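Local structure of exopolygalacturonase (2UVF) at residues Arg288-Tyr293 with Phe397-Asp402; Val294-Lys297 with Glu303-Ile306; Gln373-Asn378 with Phe431-Gly436; Lys492-Met497 with Val527-Ser532. The protein probably trims pectin chains by hydrolysing galacturonic acid units from their ends, as a family 28 exopolygalacturonase. All coordinates share one frame; numbering follows the deposited sequence. Where two conformers were deposited one is given.

Contact 1: Arg288-Tyr293 with Phe397-Asp402. With NI (nickel (II) ion), chain K; ADA (alpha-D-galactopyranuronic acid), chain C; SO4 (sulfate ion), chain G.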
loop_
_atom_site.group_PDB
_atom_site.type_symbol
_atom_site.label_atom_id
_atom_site.label_comp_id
_atom_site.label_asym_id
_atom_site.label_seq_id
_atom_site.Cartn_x
_atom_site.Cartn_y
_atom_site.Cartn_z
ATOM N N ARG A 288 -6.862 17.127 -12.870
ATOM C CA ARG A 288 -7.408 17.271 -11.518
ATOM C C ARG A 288 -6.348 17.938 -10.658
ATOM O O ARG A 288 -5.173 17.929 -11.012
ATOM C CB ARG A 288 -7.806 15.907 -10.954
ATOM C CG ARG A 288 -8.891 15.199 -11.787
ATOM C CD ARG A 288 -9.468 14.079 -11.004
ATOM N NE ARG A 288 -10.348 13.276 -11.820
ATOM C CZ ARG A 288 -10.829 12.095 -11.447
ATOM N NH1 ARG A 288 -10.493 11.597 -10.264
ATOM N NH2 ARG A 288 -11.647 11.418 -12.248
ATOM N N SER A 289 -6.754 18.558 -9.559
ATOM C CA SER A 289 -5.788 19.211 -8.670
ATOM C C SER A 289 -5.207 18.210 -7.653
ATOM O O SER A 289 -5.956 17.449 -7.030
ATOM C CB SER A 289 -6.459 20.368 -7.942
ATOM O OG SER A 289 -7.012 19.915 -6.716
ATOM N N LEU A 290 -3.877 18.195 -7.526
ATOM C CA LEU A 290 -3.188 17.466 -6.445
ATOM C C LEU A 290 -2.515 18.415 -5.468
ATOM O O LEU A 290 -1.798 19.322 -5.909
ATOM C CB LEU A 290 -2.095 16.573 -7.020
ATOM C CG LEU A 290 -2.507 15.267 -7.652
ATOM C CD1 LEU A 290 -1.273 14.653 -8.250
ATOM C CD2 LEU A 290 -3.133 14.356 -6.602
ATOM N N PRO A 291 -2.700 18.187 -4.136
ATOM C CA PRO A 291 -1.933 18.944 -3.137
ATOM C C PRO A 291 -0.474 18.536 -3.114
ATOM O O PRO A 291 -0.157 17.355 -3.329
ATOM C CB PRO A 291 -2.592 18.559 -1.799
ATOM C CG PRO A 291 -3.122 17.183 -2.031
ATOM C CD PRO A 291 -3.634 17.237 -3.490
ATOM N N GLN A 292 0.403 19.503 -2.854
ATOM C CA GLN A 292 1.831 19.249 -2.775
ATOM C C GLN A 292 2.327 19.702 -1.403
ATOM O O GLN A 292 2.131 20.848 -1.032
ATOM C CB GLN A 292 2.561 20.014 -3.886
ATOM C CG GLN A 292 2.019 19.708 -5.298
ATOM C CD GLN A 292 2.597 18.433 -5.855
ATOM O OE1 GLN A 292 1.998 17.347 -5.751
ATOM N NE2 GLN A 292 3.768 18.542 -6.438
ATOM N N TYR A 293 2.956 18.793 -0.661
ATOM C CA TYR A 293 3.434 19.069 0.683
ATOM C C TYR A 293 4.947 19.207 0.657
ATOM O O TYR A 293 5.636 18.538 -0.136
ATOM C CB TYR A 293 2.943 17.989 1.651
ATOM C CG TYR A 293 1.432 17.939 1.722
ATOM C CD1 TYR A 293 0.716 18.961 2.365
ATOM C CD2 TYR A 293 0.710 16.907 1.099
ATOM C CE1 TYR A 293 -0.665 18.954 2.408
ATOM C CE2 TYR A 293 -0.696 16.876 1.145
ATOM C CZ TYR A 293 -1.373 17.906 1.796
ATOM O OH TYR A 293 -2.750 17.893 1.873
ATOM N N PHE A 397 -5.645 4.994 -5.436
ATOM C CA PHE A 397 -4.789 5.964 -6.114
ATOM C C PHE A 397 -3.632 6.306 -5.152
ATOM O O PHE A 397 -3.881 6.627 -4.005
ATOM C CB PHE A 397 -5.596 7.221 -6.486
ATOM C CG PHE A 397 -4.766 8.367 -7.054
ATOM C CD1 PHE A 397 -4.610 8.530 -8.431
ATOM C CD2 PHE A 397 -4.185 9.312 -6.205
ATOM C CE1 PHE A 397 -3.872 9.583 -8.941
ATOM C CE2 PHE A 397 -3.441 10.368 -6.713
ATOM C CZ PHE A 397 -3.286 10.502 -8.078
ATOM N N PHE A 398 -2.387 6.215 -5.619
ATOM C CA PHE A 398 -1.201 6.524 -4.771
ATOM C C PHE A 398 -0.415 7.692 -5.355
ATOM O O PHE A 398 0.020 7.631 -6.492
ATOM C CB PHE A 398 -0.255 5.323 -4.606
ATOM C CG PHE A 398 -0.803 4.212 -3.767
ATOM C CD1 PHE A 398 -0.606 4.192 -2.384
ATOM C CD2 PHE A 398 -1.499 3.159 -4.356
ATOM C CE1 PHE A 398 -1.123 3.142 -1.601
ATOM C CE2 PHE A 398 -1.995 2.120 -3.594
ATOM C CZ PHE A 398 -1.812 2.112 -2.216
ATOM N N ASP A 399 -0.262 8.755 -4.558
ATOM C CA ASP A 399 0.675 9.861 -4.818
ATOM C C ASP A 399 1.237 10.228 -3.422
ATOM O O ASP A 399 0.605 10.956 -2.639
ATOM C CB ASP A 399 -0.060 11.047 -5.484
ATOM C CG ASP A 399 0.875 12.040 -6.115
ATOM O OD1 ASP A 399 1.547 11.669 -7.098
ATOM O OD2 ASP A 399 0.923 13.211 -5.649
ATOM N N THR A 400 2.403 9.680 -3.096
ATOM C CA THR A 400 2.825 9.581 -1.702
ATOM C C THR A 400 4.196 10.227 -1.496
ATOM O O THR A 400 4.959 10.386 -2.434
ATOM C CB THR A 400 2.831 8.091 -1.235
ATOM O OG1 THR A 400 3.704 7.332 -2.075
ATOM C CG2 THR A 400 1.437 7.468 -1.306
ATOM N N GLY A 401 4.486 10.600 -0.253
ATOM C CA GLY A 401 5.757 11.195 0.103
ATOM C C GLY A 401 6.864 10.169 0.177
ATOM O O GLY A 401 8.028 10.528 0.040
ATOM N N ASP A 402 6.499 8.904 0.380
ATOM C CA ASP A 402 7.472 7.805 0.461
ATOM C C ASP A 402 6.980 6.591 -0.323
ATOM O O ASP A 402 6.336 6.747 -1.378
ATOM C CB ASP A 402 7.747 7.441 1.932
ATOM C CG ASP A 402 9.165 6.951 2.149
ATOM O OD1 ASP A 402 9.426 5.770 1.858
ATOM O OD2 ASP A 402 10.019 7.749 2.596
HETATM NI NI NI K . 9.137 11.383 -1.502
HETATM C C1 ADA C . 11.224 4.709 4.138
HETATM C C2 ADA C . 10.277 4.707 5.356
HETATM C C3 ADA C . 11.170 4.822 6.613
HETATM C C4 ADA C . 11.853 3.452 6.768
HETATM C C5 ADA C . 12.749 3.273 5.529
HETATM C C6 ADA C . 13.439 1.890 5.537
HETATM O O1 ADA C . 12.109 5.866 4.091
HETATM O O2 ADA C . 9.288 5.709 5.288
HETATM O O3 ADA C . 10.455 5.262 7.793
HETATM O O4 ADA C . 10.827 2.431 6.702
HETATM O O5 ADA C . 11.998 3.475 4.254
HETATM O O6B ADA C . 12.802 0.911 5.069
HETATM O O6A ADA C . 14.604 1.817 6.004
HETATM S S SO4 G . -7.564 11.687 -7.472
HETATM O O1 SO4 G . -8.780 11.010 -7.013
HETATM O O2 SO4 G . -7.919 12.601 -8.554
HETATM O O3 SO4 G . -6.901 12.445 -6.411
HETATM O O4 SO4 G . -6.631 10.673 -7.939
HETATM O O HOH W 1 -0.121 14.404 -3.413
HETATM O O HOH W 2 7.419 10.890 -3.127
HETATM O O HOH W 3 10.429 12.433 -2.947
HETATM O O HOH W 4 10.776 12.078 0.259
#
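Leu290 lays its CD2 methyl against the outer part of the Phe397 ring, 4.0 Å from CE2, approaching obliquely to the ring plane. The phenylalanine lies on strand 397-399, one rung of the parallel beta-helix of family 28 glycoside hydrolases, whereas strand 289-293 is half of a two-stranded antiparallel hairpin packed against that helix. The two short strand axes come no closer than 10.3 Å and make an angle of 38°, so side chains and water, not backbone hydrogen bonds, join them. The other Leu290 methyl, CD1, sits 3.7 Å from OD2 of Asp399, leucine and aspartate pointing at each other from their strands. That carboxylate divides its work between its oxygens: OD1 forms a salt bridge with Arg432 and accepts from Met433 N, while OD2 accepts a hydrogen bond from water 1, which also donates to Pro291 O and thus links the two strands. With CG anti to its backbone N (chi1 173°), the Phe397 ring swings out toward Leu290 and a sulfate, probably from the crystallisation liquor, whose sulfur is 4.2 Å above one face, over the ring centre. Arg288 reaches the same anion with an extended chain, NH1 donating to O2 over 3.2 Å at 157°, and Tyr94 supplies another hydrogen bond. Beyond strand 397-399 the chain enters the sugar pocket. Gly401 gives its carbonyl O to the nickel ion at 2.1 Å, and Asp402 OD2 accepts a 3.2 Å hydrogen bond from O1 of the bound galacturonic acid while Asp402 OD1 lies 3.1 Å from its C1.

Contact 2: Val294-Lys297 with Glu303-Ile306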
loop_
_atom_site.group_PDB
_atom_site.type_symbol
_atom_site.label_atom_id
_atom_site.label_comp_id
_atom_site.label_asym_id
_atom_site.label_seq_id
_atom_site.Cartn_x
_atom_site.Cartn_y
_atom_site.Cartn_z
ATOM N N VAL A 294 5.461 20.127 1.479
ATOM C CA VAL A 294 6.894 20.439 1.453
ATOM C C VAL A 294 7.738 19.193 1.760
ATOM O O VAL A 294 7.380 18.396 2.655
ATOM C CB VAL A 294 7.250 21.639 2.420
ATOM C CG1 VAL A 294 7.053 21.260 3.881
ATOM C CG2 VAL A 294 8.678 22.148 2.174
ATOM N N ALA A 295 8.831 19.033 1.009
ATOM C CA ALA A 295 9.833 17.985 1.262
ATOM C C ALA A 295 10.927 18.437 2.223
ATOM O O ALA A 295 11.787 19.267 1.890
ATOM C CB ALA A 295 10.439 17.440 -0.058
ATOM N N SER A 296 10.902 17.867 3.424
ATOM C CA SER A 296 11.736 18.363 4.523
ATOM C C SER A 296 12.788 17.355 4.977
ATOM O O SER A 296 12.842 16.235 4.469
ATOM C CB SER A 296 10.840 18.763 5.690
ATOM O OG SER A 296 11.545 19.514 6.665
ATOM N N LYS A 297 13.625 17.775 5.929
ATOM C CA LYS A 297 14.547 16.873 6.643
ATOM C C LYS A 297 14.642 17.232 8.139
ATOM O O LYS A 297 13.958 18.154 8.602
ATOM C CB LYS A 297 15.920 16.813 5.955
ATOM C CG LYS A 297 16.594 18.141 5.788
ATOM C CD LYS A 297 17.736 18.061 4.827
ATOM C CE LYS A 297 18.210 19.472 4.511
ATOM N NZ LYS A 297 19.378 19.501 3.608
ATOM N N GLU A 303 11.325 24.861 9.948
ATOM C CA GLU A 303 10.735 25.688 8.879
ATOM C C GLU A 303 9.483 25.072 8.210
ATOM O O GLU A 303 8.551 25.790 7.855
ATOM C CB GLU A 303 11.767 25.939 7.781
ATOM C CG GLU A 303 13.013 26.712 8.176
ATOM C CD GLU A 303 14.109 26.573 7.127
ATOM O OE1 GLU A 303 13.795 26.096 6.002
ATOM O OE2 GLU A 303 15.285 26.922 7.420
ATOM N N ASP A 304 9.466 23.751 8.043
ATOM C CA ASP A 304 8.499 23.099 7.138
ATOM C C ASP A 304 7.259 22.503 7.795
ATOM O O ASP A 304 6.215 22.383 7.157
ATOM C CB ASP A 304 9.186 22.010 6.315
ATOM C CG ASP A 304 10.351 22.519 5.531
ATOM O OD1 ASP A 304 10.329 23.671 5.078
ATOM O OD2 ASP A 304 11.310 21.757 5.342
ATOM N N GLY A 305 7.368 22.119 9.060
ATOM C CA GLY A 305 6.314 21.342 9.693
ATOM C C GLY A 305 5.200 22.189 10.244
ATOM O O GLY A 305 5.311 23.407 10.332
ATOM N N ILE A 306 4.110 21.528 10.596
ATOM C CA ILE A 306 3.051 22.126 11.385
ATOM C C ILE A 306 2.952 21.225 12.625
ATOM O O ILE A 306 3.627 21.492 13.615
ATOM C CB ILE A 306 1.713 22.240 10.619
ATOM C CG1 ILE A 306 1.890 23.028 9.308
ATOM C CG2 ILE A 306 0.650 22.872 11.497
ATOM C CD1 ILE A 306 0.549 23.235 8.528
HETATM O O HOH W 5 13.119 21.832 2.969
#
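Ser296 and Asp304 meet through one short hydrogen bond, OG of the serine donating to OD2 of the aspartate across 2.6 Å. The hydroxyl comes to the anti lone pair, on the side of OD2 turned from the other carboxylate oxygen. Holding OG anti to the serine N (chi1 -167°) directs it at the acid. Ser296 CB itself lies 3.1 Å from Asp304 OD2, a tight approach set by the backbone. A second donor reaches the same oxygen: water 5, 3.0 Å from OD2, which donates as well to Ala295 O and so ties the carboxylate to the loop backbone. Val294 supplies the apolar half of the contact. Its side chain runs at about a right angle to that of Asp304, with CG1 only 3.3 Å from Asp304 CB and CG2 lying 3.7 Å from OD1, so the acid is flanked by methyl groups as well as by its donors. These elements belong to an excursion from the parallel beta-helix: residues 294-297 lead out of strand 289-293, and Asp304 is the final residue of the short helix 301-304. A carboxylate may be somewhat disfavoured at the C-terminal end of a helix, and the two donors on OD2 would help to offset this. Further out, the backbones of Val294 and Asp304 both hydrogen-bond to Leu275, which thus bridges the two segments, and Ser296 rests on Trp274. At Gly305 the chain leaves the helical conformation, and Ile306, whose backbone bonds to Gly273, occupies the N-cap position of helix 307-317.

Contact 3: Gln373-Asn378 with Phe431-Gly436; sequences QTYDAN and FRMGHG. With NI (nickel (II) ion), chain K; SO4 (sulfate ion), chain I; SO4 (sulfate ion), chain G.
Tyr375 and Met433 face each other from two irregular loops whose CA atoms come within 7.3 Å at this pair, and the peptide bond between Tyr375 and Asp376 is cis. The main contact is Met-aromatic: Met433 SD stands over one face of the Tyr375 ring, displaced toward its rim, 4.3 Å from the centroid and 19° off the ring normal. A bend at the end of the methionine (chi3 56°) turns the CE methyl outward past the rim and nearer the ring plane, 3.4 Å from CE1 and 3.3 Å from OH of Tyr375. On the other face lies CB of Asp376, 3.5 Å above the plane over the ring centre, so the tyrosine is sandwiched between its own neighbour and the methionine. From over that face, Asp376 extends OD2 to the nickel ion at 2.1 Å. The second carboxylate oxygen, Asp376 OD1, accepts a 2.6 Å hydrogen bond from water 3. His435 also borders the metal, although the placement of its ring there is doubtful, because a carbon sits too close to the ion. Gly401 O and three waters, water 3 among them, are the other ligands. The arrangement is that of loops at the edge of a parallel beta-helix, two turns of the coil apart, which gather here around a metal site beside the substrate cleft.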
loop_
_atom_site.group_PDB
_atom_site.type_symbol
_atom_site.label_atom_id
_atom_site.label_comp_id
_atom_site.label_asym_id
_atom_site.label_seq_id
_atom_site.Cartn_x
_atom_site.Cartn_y
_atom_site.Cartn_z
ATOM N N GLN A 373 -2.855 11.321 -1.063
ATOM C CA GLN A 373 -2.305 12.529 -1.628
ATOM C C GLN A 373 -1.380 13.166 -0.576
ATOM O O GLN A 373 -1.772 14.084 0.169
ATOM C CB GLN A 373 -3.441 13.482 -2.044
ATOM C CG GLN A 373 -4.502 12.914 -3.030
ATOM C CD GLN A 373 -5.645 13.907 -3.258
ATOM O OE1 GLN A 373 -5.989 14.689 -2.364
ATOM N NE2 GLN A 373 -6.218 13.895 -4.447
ATOM N N THR A 374 -0.148 12.665 -0.521
ATOM C CA THR A 374 0.776 12.997 0.559
ATOM C C THR A 374 2.166 13.312 0.026
ATOM O O THR A 374 3.122 13.291 0.780
ATOM C CB THR A 374 0.875 11.869 1.619
ATOM O OG1 THR A 374 1.532 10.722 1.065
ATOM C CG2 THR A 374 -0.508 11.437 2.108
ATOM N N TYR A 375 2.274 13.597 -1.272
ATOM C CA TYR A 375 3.528 14.019 -1.869
ATOM C C TYR A 375 3.726 15.449 -1.430
ATOM O O TYR A 375 2.778 16.234 -1.536
ATOM C CB TYR A 375 3.456 13.950 -3.402
ATOM C CG TYR A 375 4.766 14.291 -4.073
ATOM C CD1 TYR A 375 5.753 13.325 -4.218
ATOM C CD2 TYR A 375 5.029 15.576 -4.548
ATOM C CE1 TYR A 375 6.960 13.620 -4.798
ATOM C CE2 TYR A 375 6.226 15.864 -5.160
ATOM C CZ TYR A 375 7.185 14.870 -5.284
ATOM O OH TYR A 375 8.406 15.134 -5.873
ATOM N N ASP A 376 4.903 15.814 -0.915
ATOM C CA ASP A 376 6.048 14.916 -0.703
ATOM C C ASP A 376 6.415 14.894 0.798
ATOM O O ASP A 376 7.532 15.234 1.173
ATOM C CB ASP A 376 7.243 15.408 -1.530
ATOM C CG ASP A 376 8.313 14.367 -1.683
ATOM O OD1 ASP A 376 9.405 14.705 -2.194
ATOM O OD2 ASP A 376 8.076 13.200 -1.296
ATOM N N ALA A 377 5.456 14.509 1.633
ATOM C CA ALA A 377 5.636 14.441 3.078
ATOM C C ALA A 377 6.703 13.401 3.464
ATOM O O ALA A 377 6.562 12.212 3.142
ATOM C CB ALA A 377 4.312 14.158 3.751
ATOM N N ASN A 378 7.781 13.864 4.102
ATOM C CA ASN A 378 8.913 12.986 4.482
ATOM C C ASN A 378 8.448 11.795 5.315
ATOM O O ASN A 378 7.808 11.968 6.361
ATOM C CB ASN A 378 10.004 13.766 5.220
ATOM C CG ASN A 378 11.382 13.074 5.171
ATOM O OD1 ASN A 378 11.688 12.288 4.268
ATOM N ND2 ASN A 378 12.218 13.379 6.146
ATOM N N PHE A 431 -0.527 3.789 -9.358
ATOM C CA PHE A 431 0.564 4.402 -8.601
ATOM C C PHE A 431 1.042 5.613 -9.376
ATOM O O PHE A 431 1.376 5.480 -10.553
ATOM C CB PHE A 431 1.720 3.411 -8.383
ATOM C CG PHE A 431 1.305 2.145 -7.697
ATOM C CD1 PHE A 431 1.424 2.014 -6.321
ATOM C CD2 PHE A 431 0.802 1.069 -8.434
ATOM C CE1 PHE A 431 1.030 0.835 -5.671
ATOM C CE2 PHE A 431 0.411 -0.113 -7.805
ATOM C CZ PHE A 431 0.527 -0.238 -6.416
ATOM N N ARG A 432 0.991 6.790 -8.766
ATOM C CA ARG A 432 1.601 7.964 -9.353
ATOM C C ARG A 432 2.975 8.129 -8.698
ATOM O O ARG A 432 3.769 7.222 -8.749
ATOM C CB ARG A 432 0.708 9.208 -9.224
ATOM C CG ARG A 432 0.998 10.293 -10.264
ATOM C CD ARG A 432 -0.025 11.422 -10.194
ATOM N NE ARG A 432 0.374 12.577 -10.986
ATOM C CZ ARG A 432 1.270 13.485 -10.604
ATOM N NH1 ARG A 432 1.567 14.501 -11.414
ATOM N NH2 ARG A 432 1.891 13.373 -9.424
ATOM N N MET A 433 3.251 9.260 -8.067
ATOM C CA MET A 433 4.559 9.439 -7.420
ATOM C C MET A 433 4.681 8.666 -6.121
ATOM O O MET A 433 3.679 8.347 -5.469
ATOM C CB MET A 433 4.942 10.930 -7.271
ATOM C CG MET A 433 4.978 11.602 -8.624
ATOM S SD MET A 433 5.685 13.206 -8.767
ATOM C CE MET A 433 7.322 12.951 -8.111
ATOM N N GLY A 434 5.923 8.336 -5.776
ATOM C CA GLY A 434 6.223 7.588 -4.559
ATOM C C GLY A 434 7.545 6.887 -4.755
ATOM O O GLY A 434 8.035 6.821 -5.865
ATOM N N HIS A 435 8.113 6.355 -3.680
ATOM C CA HIS A 435 9.473 5.846 -3.702
ATOM C C HIS A 435 9.529 4.426 -4.246
ATOM O O HIS A 435 10.608 3.888 -4.476
ATOM C CB HIS A 435 10.089 5.884 -2.290
ATOM C CG HIS A 435 10.412 7.253 -1.794
ATOM N ND1 HIS A 435 9.813 8.394 -2.291
ATOM C CD2 HIS A 435 11.254 7.665 -0.815
ATOM C CE1 HIS A 435 10.282 9.448 -1.647
ATOM N NE2 HIS A 435 11.143 9.031 -0.735
ATOM N N GLY A 436 8.359 3.814 -4.431
ATOM C CA GLY A 436 8.298 2.492 -5.013
ATOM C C GLY A 436 6.886 1.985 -4.894
ATOM O O GLY A 436 6.274 2.117 -3.848
HETATM NI NI NI K . 9.137 11.383 -1.502
HETATM S S SO4 I . 14.555 9.853 4.554
HETATM O O1 SO4 I . 13.645 10.223 3.471
HETATM O O2 SO4 I . 15.912 10.200 4.142
HETATM O O3 SO4 I . 14.225 10.599 5.768
HETATM O O4 SO4 I . 14.444 8.416 4.821
HETATM S S SO4 G . -7.564 11.687 -7.472
HETATM O O1 SO4 G . -8.780 11.010 -7.013
HETATM O O2 SO4 G . -7.919 12.601 -8.554
HETATM O O3 SO4 G . -6.901 12.445 -6.411
HETATM O O4 SO4 G . -6.631 10.673 -7.939
HETATM O O HOH W 3 10.429 12.433 -2.947
HETATM O O HOH W 2 7.419 10.890 -3.127
HETATM O O HOH W 4 10.776 12.078 0.259
#

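Contact 4: Lys492-Met497 with Val527-Ser532; sequences KQVMVM and VTVDNS
Val494 projects toward Val529, with Val494 CB 4.4 Å from Val529 CG2. The two valines meet within the parallel beta-helix, where strand 493-500 and strand 518-532 belong to different faces of the coil. Followed outward from CB, Val494 forks into two methyls that both meet the same partner: CG1 lies 3.9 Å from Val529 CG2, and CG2 comes closer, 3.6 Å from that methyl and 4.2 Å from Val529 CB. The two side chains reach toward each other tip to tip, so one methyl of Val529 nestles against the fork of Val494. Each valine keeps CG1 anti to its backbone N (chi1 175° for Val494), which leaves CG2 beside that N and turned toward its counterpart. Leu561, on strand 551-562, touches both residues, and Met487 on strand 476-490 adds to the hydrophobic surroundings of Val529. The chain turns a corner at Val494, so the strands before and after it lie on different faces, while backbone bonds to Leu465 and Ser538 hold the corner between the preceding and following turns. Gln493 points from the interface and is occupied elsewhere, its NE2 donating to Glu540 OE1 and to Pro537 O. Toward the other end of the contact the backbones draw nearer, with 6.1 Å between Lys492 CA and Ser532 CA. Here the polar link is weak: Ser532 OG donates to Lys492 O at 3.4 Å, and the same hydroxyl oxygen stands 3.7 Å from Lys492 C.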
loop_
_atom_site.group_PDB
_atom_site.type_symbol
_atom_site.label_atom_id
_atom_site.label_comp_id
_atom_site.label_asym_id
_atom_site.label_seq_id
_atom_site.Cartn_x
_atom_site.Cartn_y
_atom_site.Cartn_z
ATOM N N LYS A 492 13.229 6.307 -11.463
ATOM C CA LYS A 492 14.540 5.707 -11.187
ATOM C C LYS A 492 14.779 4.378 -11.889
ATOM O O LYS A 492 15.565 4.303 -12.837
ATOM C CB LYS A 492 14.784 5.522 -9.680
ATOM C CG LYS A 492 14.779 6.769 -8.819
ATOM C CD LYS A 492 15.259 6.366 -7.396
ATOM C CE LYS A 492 15.149 7.509 -6.377
ATOM N NZ LYS A 492 15.484 8.867 -6.921
ATOM N N GLN A 493 14.122 3.329 -11.407
ATOM C CA GLN A 493 14.412 1.974 -11.850
ATOM C C GLN A 493 13.167 1.124 -11.947
ATOM O O GLN A 493 12.170 1.422 -11.309
ATOM C CB GLN A 493 15.357 1.337 -10.855
ATOM C CG GLN A 493 16.609 2.167 -10.610
ATOM C CD GLN A 493 17.421 1.604 -9.496
ATOM O OE1 GLN A 493 17.142 1.848 -8.327
ATOM N NE2 GLN A 493 18.415 0.826 -9.843
ATOM N N VAL A 494 13.245 0.055 -12.731
ATOM C CA VAL A 494 12.161 -0.909 -12.893
ATOM C C VAL A 494 12.072 -1.868 -11.693
ATOM O O VAL A 494 11.008 -2.033 -11.087
ATOM C CB VAL A 494 12.330 -1.716 -14.219
ATOM C CG1 VAL A 494 11.288 -2.784 -14.339
ATOM C CG2 VAL A 494 12.325 -0.790 -15.450
ATOM N N MET A 495 13.185 -2.523 -11.388
ATOM C CA MET A 495 13.263 -3.424 -10.250
ATOM C C MET A 495 14.616 -3.273 -9.564
ATOM O O MET A 495 15.646 -3.145 -10.224
ATOM C CB MET A 495 13.009 -4.880 -10.666
ATOM C CG MET A 495 13.061 -5.876 -9.518
ATOM S SD MET A 495 12.556 -7.541 -9.965
ATOM C CE MET A 495 13.994 -8.124 -10.879
ATOM N N VAL A 496 14.593 -3.254 -8.236
ATOM C CA VAL A 496 15.822 -3.316 -7.431
ATOM C C VAL A 496 15.700 -4.383 -6.345
ATOM O O VAL A 496 14.632 -4.601 -5.774
ATOM C CB VAL A 496 16.215 -1.957 -6.793
ATOM C CG1 VAL A 496 17.655 -1.994 -6.302
ATOM C CG2 VAL A 496 16.062 -0.840 -7.780
ATOM N N MET A 497 16.807 -5.077 -6.119
ATOM C CA MET A 497 16.959 -6.067 -5.071
ATOM C C MET A 497 18.359 -5.840 -4.509
ATOM O O MET A 497 19.337 -6.354 -5.054
ATOM C CB MET A 497 16.862 -7.475 -5.645
ATOM C CG MET A 497 15.610 -7.778 -6.446
ATOM S SD MET A 497 15.554 -9.520 -6.923
ATOM C CE MET A 497 15.353 -10.329 -5.352
ATOM N N VAL A 527 5.434 -7.618 -18.094
ATOM C CA VAL A 527 5.613 -6.257 -17.581
ATOM C C VAL A 527 6.236 -5.402 -18.680
ATOM O O VAL A 527 7.212 -5.794 -19.307
ATOM C CB VAL A 527 6.506 -6.221 -16.294
ATOM C CG1 VAL A 527 7.045 -4.802 -16.001
ATOM C CG2 VAL A 527 5.761 -6.802 -15.083
ATOM N N THR A 528 5.649 -4.237 -18.905
ATOM C CA THR A 528 6.122 -3.301 -19.902
ATOM C C THR A 528 6.431 -1.986 -19.207
ATOM O O THR A 528 5.645 -1.514 -18.386
ATOM C CB THR A 528 5.058 -3.074 -20.990
ATOM O OG1 THR A 528 3.794 -2.792 -20.355
ATOM C CG2 THR A 528 4.916 -4.320 -21.865
ATOM N N VAL A 529 7.589 -1.427 -19.509
ATOM C CA VAL A 529 7.942 -0.095 -19.076
ATOM C C VAL A 529 8.303 0.729 -20.301
ATOM O O VAL A 529 9.159 0.327 -21.092
ATOM C CB VAL A 529 9.188 -0.064 -18.127
ATOM C CG1 VAL A 529 9.472 1.373 -17.661
ATOM C CG2 VAL A 529 9.023 -0.990 -16.946
ATOM N N ASP A 530 7.657 1.885 -20.433
ATOM C CA ASP A 530 8.073 2.906 -21.389
ATOM C C ASP A 530 8.661 4.091 -20.633
ATOM O O ASP A 530 7.945 4.804 -19.936
ATOM C CB ASP A 530 6.901 3.362 -22.247
ATOM C CG ASP A 530 7.315 4.320 -23.365
ATOM O OD1 ASP A 530 8.519 4.484 -23.686
ATOM O OD2 ASP A 530 6.401 4.928 -23.936
ATOM N N ASN A 531 9.969 4.282 -20.794
ATOM C CA ASN A 531 10.719 5.387 -20.205
ATOM C C ASN A 531 11.027 5.202 -18.735
ATOM O O ASN A 531 10.144 4.897 -17.920
ATOM C CB ASN A 531 10.026 6.742 -20.417
ATOM C CG ASN A 531 9.762 7.051 -21.881
ATOM O OD1 ASN A 531 8.738 7.650 -22.222
ATOM N ND2 ASN A 531 10.682 6.656 -22.745
ATOM N N SER A 532 12.301 5.374 -18.422
ATOM C CA SER A 532 12.780 5.476 -17.057
ATOM C C SER A 532 13.778 6.618 -17.172
ATOM O O SER A 532 14.760 6.507 -17.922
ATOM C CB SER A 532 13.483 4.202 -16.640
ATOM O OG SER A 532 13.252 3.896 -15.273
#

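Along the chain, both segments of contact 2 fall between those of contact 1, contact 3 interleaves with contact 1, and contact 4 follows them all. Contacts 1 and 3 are practically one site, their centres 6 Å apart: they share the nickel ion, its three waters and a sulfate, and probable backbone hydrogen bonds join Phe398 to Arg432 and Tyr293 to Tyr375. Contact 2 lies on the outlying loop that continues strand 289-293, about 15 Å from contact 3 between centres, and touches it where Ala295 meets Asp376. Contact 4 is further along the same beta-helix, about 17 Å from contact 3 between centres. Contacts 1 and 3 thus form the metal site beside the sugar pocket, with contact 2 on a flanking loop, while the fourth joins two faces of the coil.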